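4-oxalmesaconate hydratase (Pseudomonas putida, PDB 5CGZ) catalyses, as a zinc-dependent enzyme, the reversible hydration of 4-carboxy-2-hydroxymuconate, the third step of gallate degradation. Local coordinates at residues 8-14 with 34-40; 20-25 with 173-178. All coordinates share one frame; numbering follows the deposited sequence.

Contact 1. Residues 8-14 with 34-40. With ZN (zinc ion), chain C.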
ATOM      1  N   SER A   8       4.379  22.029  15.960  1.00 29.31           N
ATOM      2  CA  SER A   8       3.887  21.146  17.009  1.00 32.12           C
ATOM      3  C   SER A   8       2.381  21.356  17.215  1.00 34.54           C
ATOM      4  O   SER A   8       1.950  22.486  17.448  1.00 36.41           O
ATOM      5  CB  SER A   8       4.676  21.437  18.294  1.00 31.47           C
ATOM      6  OG  SER A   8       4.339  20.571  19.349  1.00 34.92           O
ATOM      7  N   ALA A   9       1.569  20.303  17.111  1.00 31.54           N
ATOM      8  CA  ALA A   9       0.116  20.481  17.269  1.00 33.30           C
ATOM      9  C   ALA A   9      -0.239  20.970  18.678  1.00 33.91           C
ATOM     10  O   ALA A   9      -1.038  21.891  18.860  1.00 33.95           O
ATOM     11  CB  ALA A   9      -0.627  19.189  16.974  1.00 30.01           C
ATOM     12  N   HIS A  10       0.364  20.324  19.664  1.00 32.14           N
ATOM     13  CA  HIS A  10       0.164  20.647  21.066  1.00 35.61           C
ATOM     14  C   HIS A  10       1.522  21.019  21.637  1.00 40.39           C
ATOM     15  O   HIS A  10       2.545  20.561  21.133  1.00 39.16           O
ATOM     16  CB  HIS A  10      -0.450  19.456  21.796  1.00 28.85           C
ATOM     17  CG  HIS A  10      -1.608  18.846  21.064  1.00 37.65           C
ATOM     18  ND1 HIS A  10      -1.555  17.588  20.496  1.00 31.78           N
ATOM     19  CD2 HIS A  10      -2.837  19.336  20.775  1.00 30.80           C
ATOM     20  CE1 HIS A  10      -2.710  17.323  19.910  1.00 33.05           C
ATOM     21  NE2 HIS A  10      -3.505  18.370  20.062  1.00 32.46           N
ATOM     22  N   SER A  11       1.539  21.823  22.690  1.00 34.68           N
ATOM     23  CA  SER A  11       2.792  22.396  23.177  1.00 37.72           C
ATOM     24  C   SER A  11       3.841  21.355  23.597  1.00 36.12           C
ATOM     25  O   SER A  11       5.026  21.601  23.436  1.00 38.15           O
ATOM     26  CB  SER A  11       2.516  23.365  24.340  1.00 37.00           C
ATOM     27  OG  SER A  11       1.791  22.745  25.390  1.00 41.63           O
ATOM     28  N   ALA A  12       3.430  20.189  24.096  1.00 33.02           N
ATOM     29  CA  ALA A  12       4.408  19.199  24.570  1.00 38.51           C
ATOM     30  C   ALA A  12       5.051  18.363  23.451  1.00 39.30           C
ATOM     31  O   ALA A  12       6.129  17.783  23.624  1.00 35.01           O
ATOM     32  CB  ALA A  12       3.762  18.269  25.593  1.00 38.38           C
ATOM     33  N   ASP A  13       4.397  18.306  22.303  1.00 34.88           N
ATOM     34  CA  ASP A  13       4.834  17.401  21.252  1.00 33.52           C
ATOM     35  C   ASP A  13       6.268  17.625  20.783  1.00 36.11           C
ATOM     36  O   ASP A  13       6.990  16.659  20.558  1.00 33.90           O
ATOM     37  CB  ASP A  13       3.877  17.491  20.069  1.00 30.26           C
ATOM     38  CG  ASP A  13       2.614  16.690  20.302  1.00 35.41           C
ATOM     39  OD1 ASP A  13       1.509  17.266  20.237  1.00 34.13           O
ATOM     40  OD2 ASP A  13       2.742  15.472  20.552  1.00 43.03           O
ATOM     41  N   PHE A  14       6.697  18.876  20.639  1.00 31.62           N
ATOM     42  CA  PHE A  14       8.039  19.099  20.120  1.00 34.60           C
ATOM     43  C   PHE A  14       9.081  18.592  21.112  1.00 32.93           C
ATOM     44  O   PHE A  14      10.197  18.265  20.721  1.00 34.60           O
ATOM     45  CB  PHE A  14       8.283  20.586  19.770  1.00 32.51           C
ATOM     46  CG  PHE A  14       8.483  21.492  20.967  1.00 32.98           C
ATOM     47  CD1 PHE A  14       7.400  22.115  21.576  1.00 32.94           C
ATOM     48  CD2 PHE A  14       9.758  21.757  21.449  1.00 30.61           C
ATOM     49  CE1 PHE A  14       7.584  22.968  22.669  1.00 35.75           C
ATOM     50  CE2 PHE A  14       9.956  22.609  22.542  1.00 35.94           C
ATOM     51  CZ  PHE A  14       8.866  23.215  23.155  1.00 33.09           C
ATOM     52  N   VAL A  34      10.172  27.049  17.035  1.00 30.12           N
ATOM     53  CA  VAL A  34       9.047  26.151  17.253  1.00 30.69           C
ATOM     54  C   VAL A  34       7.729  26.922  17.240  1.00 39.37           C
ATOM     55  O   VAL A  34       7.576  27.924  17.949  1.00 33.87           O
ATOM     56  CB  VAL A  34       9.186  25.403  18.594  1.00 31.41           C
ATOM     57  CG1 VAL A  34       7.965  24.523  18.871  1.00 29.11           C
ATOM     58  CG2 VAL A  34      10.449  24.566  18.595  1.00 30.08           C
ATOM     59  N   VAL A  35       6.787  26.467  16.420  1.00 32.98           N
ATOM     60  CA  VAL A  35       5.406  26.924  16.520  1.00 32.48           C
ATOM     61  C   VAL A  35       4.562  25.847  17.206  1.00 35.74           C
ATOM     62  O   VAL A  35       4.476  24.719  16.713  1.00 32.70           O
ATOM     63  CB  VAL A  35       4.782  27.233  15.149  1.00 33.97           C
ATOM     64  CG1 VAL A  35       3.294  27.537  15.308  1.00 30.02           C
ATOM     65  CG2 VAL A  35       5.496  28.387  14.466  1.00 29.99           C
ATOM     66  N   CYS A  36       3.956  26.195  18.341  1.00 31.02           N
ATOM     67  CA  CYS A  36       2.956  25.349  18.990  1.00 32.56           C
ATOM     68  C   CYS A  36       1.567  25.849  18.635  1.00 33.03           C
ATOM     69  O   CYS A  36       1.167  26.927  19.071  1.00 33.95           O
ATOM     70  CB  CYS A  36       3.127  25.351  20.505  1.00 30.99           C
ATOM     71  SG  CYS A  36       4.711  24.743  21.084  1.00 35.53           S
ATOM     72  N   LEU A  37       0.828  25.074  17.850  1.00 29.88           N
ATOM     73  CA  LEU A  37      -0.461  25.545  17.356  1.00 32.47           C
ATOM     74  C   LEU A  37      -1.469  25.675  18.497  1.00 33.66           C
ATOM     75  O   LEU A  37      -2.316  26.572  18.489  1.00 33.87           O
ATOM     76  CB  LEU A  37      -0.995  24.614  16.262  1.00 30.79           C
ATOM     77  CG  LEU A  37      -0.151  24.554  14.979  1.00 32.50           C
ATOM     78  CD1 LEU A  37      -0.640  23.445  14.051  1.00 31.47           C
ATOM     79  CD2 LEU A  37      -0.151  25.895  14.257  1.00 27.82           C
ATOM     80  N   SER A  38      -1.367  24.781  19.476  1.00 32.77           N
ATOM     81  CA  SER A  38      -2.234  24.819  20.652  1.00 33.53           C
ATOM     82  C   SER A  38      -1.422  24.371  21.856  1.00 35.76           C
ATOM     83  O   SER A  38      -0.245  24.061  21.718  1.00 37.84           O
ATOM     84  CB  SER A  38      -3.467  23.925  20.463  1.00 32.73           C
ATOM     85  OG  SER A  38      -3.129  22.559  20.653  1.00 34.55           O
ATOM     86  N   PHE A  39      -2.039  24.323  23.030  1.00 32.50           N
ATOM     87  CA  PHE A  39      -1.316  23.911  24.228  1.00 33.54           C
ATOM     88  C   PHE A  39      -1.633  22.478  24.650  1.00 38.82           C
ATOM     89  O   PHE A  39      -1.092  21.996  25.649  1.00 36.55           O
ATOM     90  CB  PHE A  39      -1.632  24.856  25.395  1.00 36.21           C
ATOM     91  CG  PHE A  39      -1.179  26.278  25.174  1.00 35.52           C
ATOM     92  CD1 PHE A  39       0.126  26.659  25.460  1.00 36.43           C
ATOM     93  CD2 PHE A  39      -2.063  27.232  24.700  1.00 35.66           C
ATOM     94  CE1 PHE A  39       0.543  27.964  25.267  1.00 37.18           C
ATOM     95  CE2 PHE A  39      -1.657  28.545  24.502  1.00 37.48           C
ATOM     96  CZ  PHE A  39      -0.356  28.915  24.789  1.00 36.29           C
ATOM     97  N   GLY A  40      -2.513  21.803  23.909  1.00 35.35           N
ATOM     98  CA  GLY A  40      -2.997  20.488  24.324  1.00 33.08           C
ATOM     99  C   GLY A  40      -3.799  20.616  25.610  1.00 35.16           C
ATOM    100  O   GLY A  40      -3.864  19.689  26.427  1.00 35.29           O
TER
HETATM  101 ZN    ZN C 301      -0.097  16.135  20.596  1.00 35.03          ZN
HETATM  102  O   HOH W   1       0.689  19.533  25.199  1.00 40.87           O
HETATM  103  O   HOH W   2       0.548  14.263  22.109  1.00 47.84           O

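Contact 2. Residues 20-25 with 173-178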
ATOM      1  N   GLY A  20      15.635  16.204  20.586  1.00 32.51           N
ATOM      2  CA  GLY A  20      16.972  15.884  20.107  1.00 28.00           C
ATOM      3  C   GLY A  20      17.334  16.657  18.852  1.00 32.02           C
ATOM      4  O   GLY A  20      18.398  17.264  18.777  1.00 33.89           O
ATOM      5  N   ALA A  21      16.450  16.630  17.856  1.00 30.81           N
ATOM      6  CA  ALA A  21      16.720  17.294  16.591  1.00 32.11           C
ATOM      7  C   ALA A  21      16.932  18.796  16.808  1.00 28.86           C
ATOM      8  O   ALA A  21      17.782  19.416  16.166  1.00 30.14           O
ATOM      9  CB  ALA A  21      15.575  17.043  15.596  1.00 26.82           C
ATOM     10  N   ILE A  22      16.150  19.378  17.707  1.00 27.06           N
ATOM     11  CA  ILE A  22      16.259  20.807  17.996  1.00 34.04           C
ATOM     12  C   ILE A  22      17.618  21.138  18.633  1.00 34.53           C
ATOM     13  O   ILE A  22      18.352  22.006  18.140  1.00 32.23           O
ATOM     14  CB  ILE A  22      15.100  21.281  18.913  1.00 32.41           C
ATOM     15  CG1 ILE A  22      13.767  21.193  18.151  1.00 30.57           C
ATOM     16  CG2 ILE A  22      15.351  22.713  19.396  1.00 32.90           C
ATOM     17  CD1 ILE A  22      12.528  21.397  19.003  1.00 29.35           C
ATOM     18  N   ALA A  23      17.958  20.426  19.707  1.00 32.52           N
ATOM     19  CA  ALA A  23      19.213  20.658  20.416  1.00 30.97           C
ATOM     20  C   ALA A  23      20.415  20.393  19.519  1.00 35.76           C
ATOM     21  O   ALA A  23      21.402  21.131  19.561  1.00 35.66           O
ATOM     22  CB  ALA A  23      19.288  19.786  21.674  1.00 29.33           C
ATOM     23  N   LEU A  24      20.331  19.345  18.700  1.00 30.87           N
ATOM     24  CA  LEU A  24      21.452  18.970  17.845  1.00 31.02           C
ATOM     25  C   LEU A  24      21.733  20.057  16.802  1.00 37.74           C
ATOM     26  O   LEU A  24      22.882  20.472  16.613  1.00 33.72           O
ATOM     27  CB  LEU A  24      21.196  17.618  17.154  1.00 27.47           C
ATOM     28  CG  LEU A  24      22.390  17.023  16.396  1.00 35.61           C
ATOM     29  CD1 LEU A  24      23.500  16.607  17.356  1.00 29.44           C
ATOM     30  CD2 LEU A  24      21.983  15.847  15.504  1.00 31.75           C
ATOM     31  N   HIS A  25      20.696  20.523  16.116  1.00 30.64           N
ATOM     32  CA  HIS A  25      20.922  21.514  15.068  1.00 35.37           C
ATOM     33  C   HIS A  25      21.257  22.900  15.650  1.00 33.12           C
ATOM     34  O   HIS A  25      22.005  23.664  15.039  1.00 35.01           O
ATOM     35  CB  HIS A  25      19.714  21.588  14.123  1.00 32.70           C
ATOM     36  CG  HIS A  25      19.585  20.387  13.230  1.00 31.68           C
ATOM     37  ND1 HIS A  25      18.977  19.219  13.639  1.00 32.00           N
ATOM     38  CD2 HIS A  25      20.023  20.164  11.967  1.00 29.41           C
ATOM     39  CE1 HIS A  25      19.027  18.332  12.658  1.00 32.82           C
ATOM     40  NE2 HIS A  25      19.657  18.880  11.632  1.00 34.78           N
ATOM     41  N   LEU A 173      18.288  10.260  13.011  1.00 28.59           N
ATOM     42  CA  LEU A 173      19.143  11.345  13.460  1.00 30.95           C
ATOM     43  C   LEU A 173      19.838  10.915  14.746  1.00 29.20           C
ATOM     44  O   LEU A 173      19.174  10.625  15.737  1.00 28.23           O
ATOM     45  CB  LEU A 173      18.329  12.620  13.692  1.00 25.94           C
ATOM     46  CG  LEU A 173      19.117  13.886  14.031  1.00 33.45           C
ATOM     47  CD1 LEU A 173      19.915  14.365  12.807  1.00 28.95           C
ATOM     48  CD2 LEU A 173      18.181  14.985  14.551  1.00 25.25           C
ATOM     49  N   ASP A 174      21.166  10.864  14.723  1.00 27.57           N
ATOM     50  CA  ASP A 174      21.928  10.491  15.912  1.00 28.14           C
ATOM     51  C   ASP A 174      21.944  11.655  16.886  1.00 31.77           C
ATOM     52  O   ASP A 174      22.598  12.667  16.638  1.00 31.69           O
ATOM     53  CB  ASP A 174      23.356  10.084  15.539  1.00 26.33           C
ATOM     54  CG  ASP A 174      24.162   9.602  16.737  1.00 31.48           C
ATOM     55  OD1 ASP A 174      23.631   9.609  17.871  1.00 29.20           O
ATOM     56  OD2 ASP A 174      25.339   9.223  16.542  1.00 32.75           O
ATOM     57  N   ILE A 175      21.227  11.513  17.995  1.00 29.91           N
ATOM     58  CA  ILE A 175      21.139  12.591  18.972  1.00 31.74           C
ATOM     59  C   ILE A 175      21.903  12.253  20.250  1.00 32.08           C
ATOM     60  O   ILE A 175      21.686  12.867  21.296  1.00 32.81           O
ATOM     61  CB  ILE A 175      19.668  12.914  19.342  1.00 32.14           C
ATOM     62  CG1 ILE A 175      19.005  11.708  20.015  1.00 28.10           C
ATOM     63  CG2 ILE A 175      18.885  13.380  18.111  1.00 28.21           C
ATOM     64  CD1 ILE A 175      17.713  12.077  20.757  1.00 29.21           C
ATOM     65  N   THR A 176      22.791  11.272  20.163  1.00 28.95           N
ATOM     66  CA  THR A 176      23.572  10.845  21.317  1.00 30.99           C
ATOM     67  C   THR A 176      24.267  12.029  22.022  1.00 37.31           C
ATOM     68  O   THR A 176      24.281  12.111  23.249  1.00 32.23           O
ATOM     69  CB  THR A 176      24.628   9.811  20.907  1.00 34.69           C
ATOM     70  OG1 THR A 176      23.977   8.643  20.372  1.00 32.64           O
ATOM     71  CG2 THR A 176      25.484   9.426  22.113  1.00 32.23           C
ATOM     72  N   SER A 177      24.811  12.958  21.241  1.00 37.00           N
ATOM     73  CA  SER A 177      25.571  14.079  21.803  1.00 36.10           C
ATOM     74  C   SER A 177      24.701  15.118  22.510  1.00 38.26           C
ATOM     75  O   SER A 177      25.224  15.980  23.210  1.00 38.41           O
ATOM     76  CB  SER A 177      26.392  14.768  20.706  1.00 32.32           C
ATOM     77  OG  SER A 177      25.544  15.391  19.753  1.00 33.18           O
ATOM     78  N   VAL A 178      23.381  15.047  22.350  1.00 34.55           N
ATOM     79  CA  VAL A 178      22.521  16.003  23.045  1.00 30.42           C
ATOM     80  C   VAL A 178      21.449  15.338  23.888  1.00 34.15           C
ATOM     81  O   VAL A 178      20.479  15.989  24.277  1.00 32.91           O
ATOM     82  CB  VAL A 178      21.824  16.980  22.060  1.00 33.18           C
ATOM     83  CG1 VAL A 178      22.858  17.893  21.395  1.00 27.62           C
ATOM     84  CG2 VAL A 178      20.995  16.210  21.015  1.00 30.37           C
TER

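Contact 1. Residues 8-14 with 34-40
Ser8 and Cys36 pair as neighbours on parallel strands, and Ser8 satisfies both of its backbone groups across the gap: its N donates to Val35 O at 2.8 Å, and its O accepts from Leu37 N. Both bonds are almost straight, the usual ladder of a beta-alpha-beta unit with a Rossmann-like order. Past the Ser8-Cys36 pair, hydroxyls take over from the ladder. Ser38 OG gives its proton to Ala9 O at 2.8 Å, helped by a weak bond from Ser38 N, while Ser11 OG donates to Phe39 O at 3.0 Å from above the carbonyl plane. Water 1 uses that same Phe39 O and receives Ala12 N, tying the two loops together once more. His10 O is gripped by Ser8 OG and Asp13 N, which come from opposite faces of its plane.

These bonds are likely to steady the turn that carries the metal ligands. His10 ND1 (2.1 Å) and Asp13 OD1 (2.0 Å) bind the zinc ion, with water 2, Glu44 and His123 completing the site. The far nitrogen of the imidazole, NE2, is held by Asp122, and Asp13 OD2 forms a salt bridge with Arg17.

On the apolar side, Phe14 meets Val34 and Cys36. Its chi1 of 75° puts CG between the backbone N and the carbonyl carbon, which turns the ring toward Val34, whose CG1 lies over one face, 3.9 Å from the centroid, in a CH-pi contact; Cys36 SG nears CE1, lying oblique to the ring. A serine here would probably open a gap over Val34 CG1 and take away the ring that Cys36 SG packs against on this side.

Strand 76-80 continues the sheet beyond Val34 and Cys36, helix 122-138 packs on Ala9 and Leu37, and helix 56-74 covers Phe39.

Contact 2. Residues 20-25 with 173-178
Leu24 and Leu173 meet tip to tip where helix 13-27, the crossover helix of the first beta-alpha-beta unit, packs against strand 171-174, the outermost strand of the mixed sheet within this chain. The contact is carried by apolar side chains.

Leucine-to-leucine packing comes first. Leu24 CD2 reaches Leu173 CD1 at 3.7 Å, and because CG is anti to the backbone N (chi1 -171°) the Leu24 branch extends from the helix far enough for CD2 to touch Asp174 O as well. Its other methyl, CD1, rests 3.4 Å from Ser177 OG. Leu173 CD2 turns instead to Ala21, pressing on its CB at 3.5 Å, tighter than an ordinary van der Waals contact.

A second group of contacts involves small or branched residues. Gly20 presents bare backbone to Ile175, whose CG2 lies 3.7 Å from Gly20 C; a CB there would come too close to Ile175 CD1 as it stands, consistent with a glycine at this close approach. Val178, the N-cap residue of helix 179-186, sets its CB against Ala23 CB at 3.8 Å and its CG2 against Gly20 O.

Within the segments, Asp174 OD1 accepts from both Thr176 N and Thr176 OG1, the former closing an Asx turn just past the strand. Outside them, Glu226 receives Gly20 N and Ala21 N at the kink of the helix. Leu173 also pairs in parallel with a strand of a second subunit, carrying the sheet across the interface, and His25 NE2 accepts a hydrogen bond from Leu239 N of that subunit.

His25 ND1 donates in the plane of its ring to Ala21 O at 2.8 Å, while CE1 of the same ring offers its edge to Leu173 CD2.

How the contacts relate
Helix 13-27 belongs to both contacts: its N-terminal part takes part in contact 1 and a later stretch in contact 2, with centres about 19 Å apart. Along the chain the segments alternate, 8-14, 20-25, 34-40 and then, far later, 173-178. The contacts touch through Ile22, whose CD1 packs 3.7 Å from Phe14 CD2 and 3.8 Å from Val34 CG2. Both reach the same mixed sheet, contact 1 among its parallel strands and contact 2 at strand 171-174, the outermost within this chain. One helix thus spans from near the zinc site to the subunit interface, where the sheet continues into a neighbouring subunit.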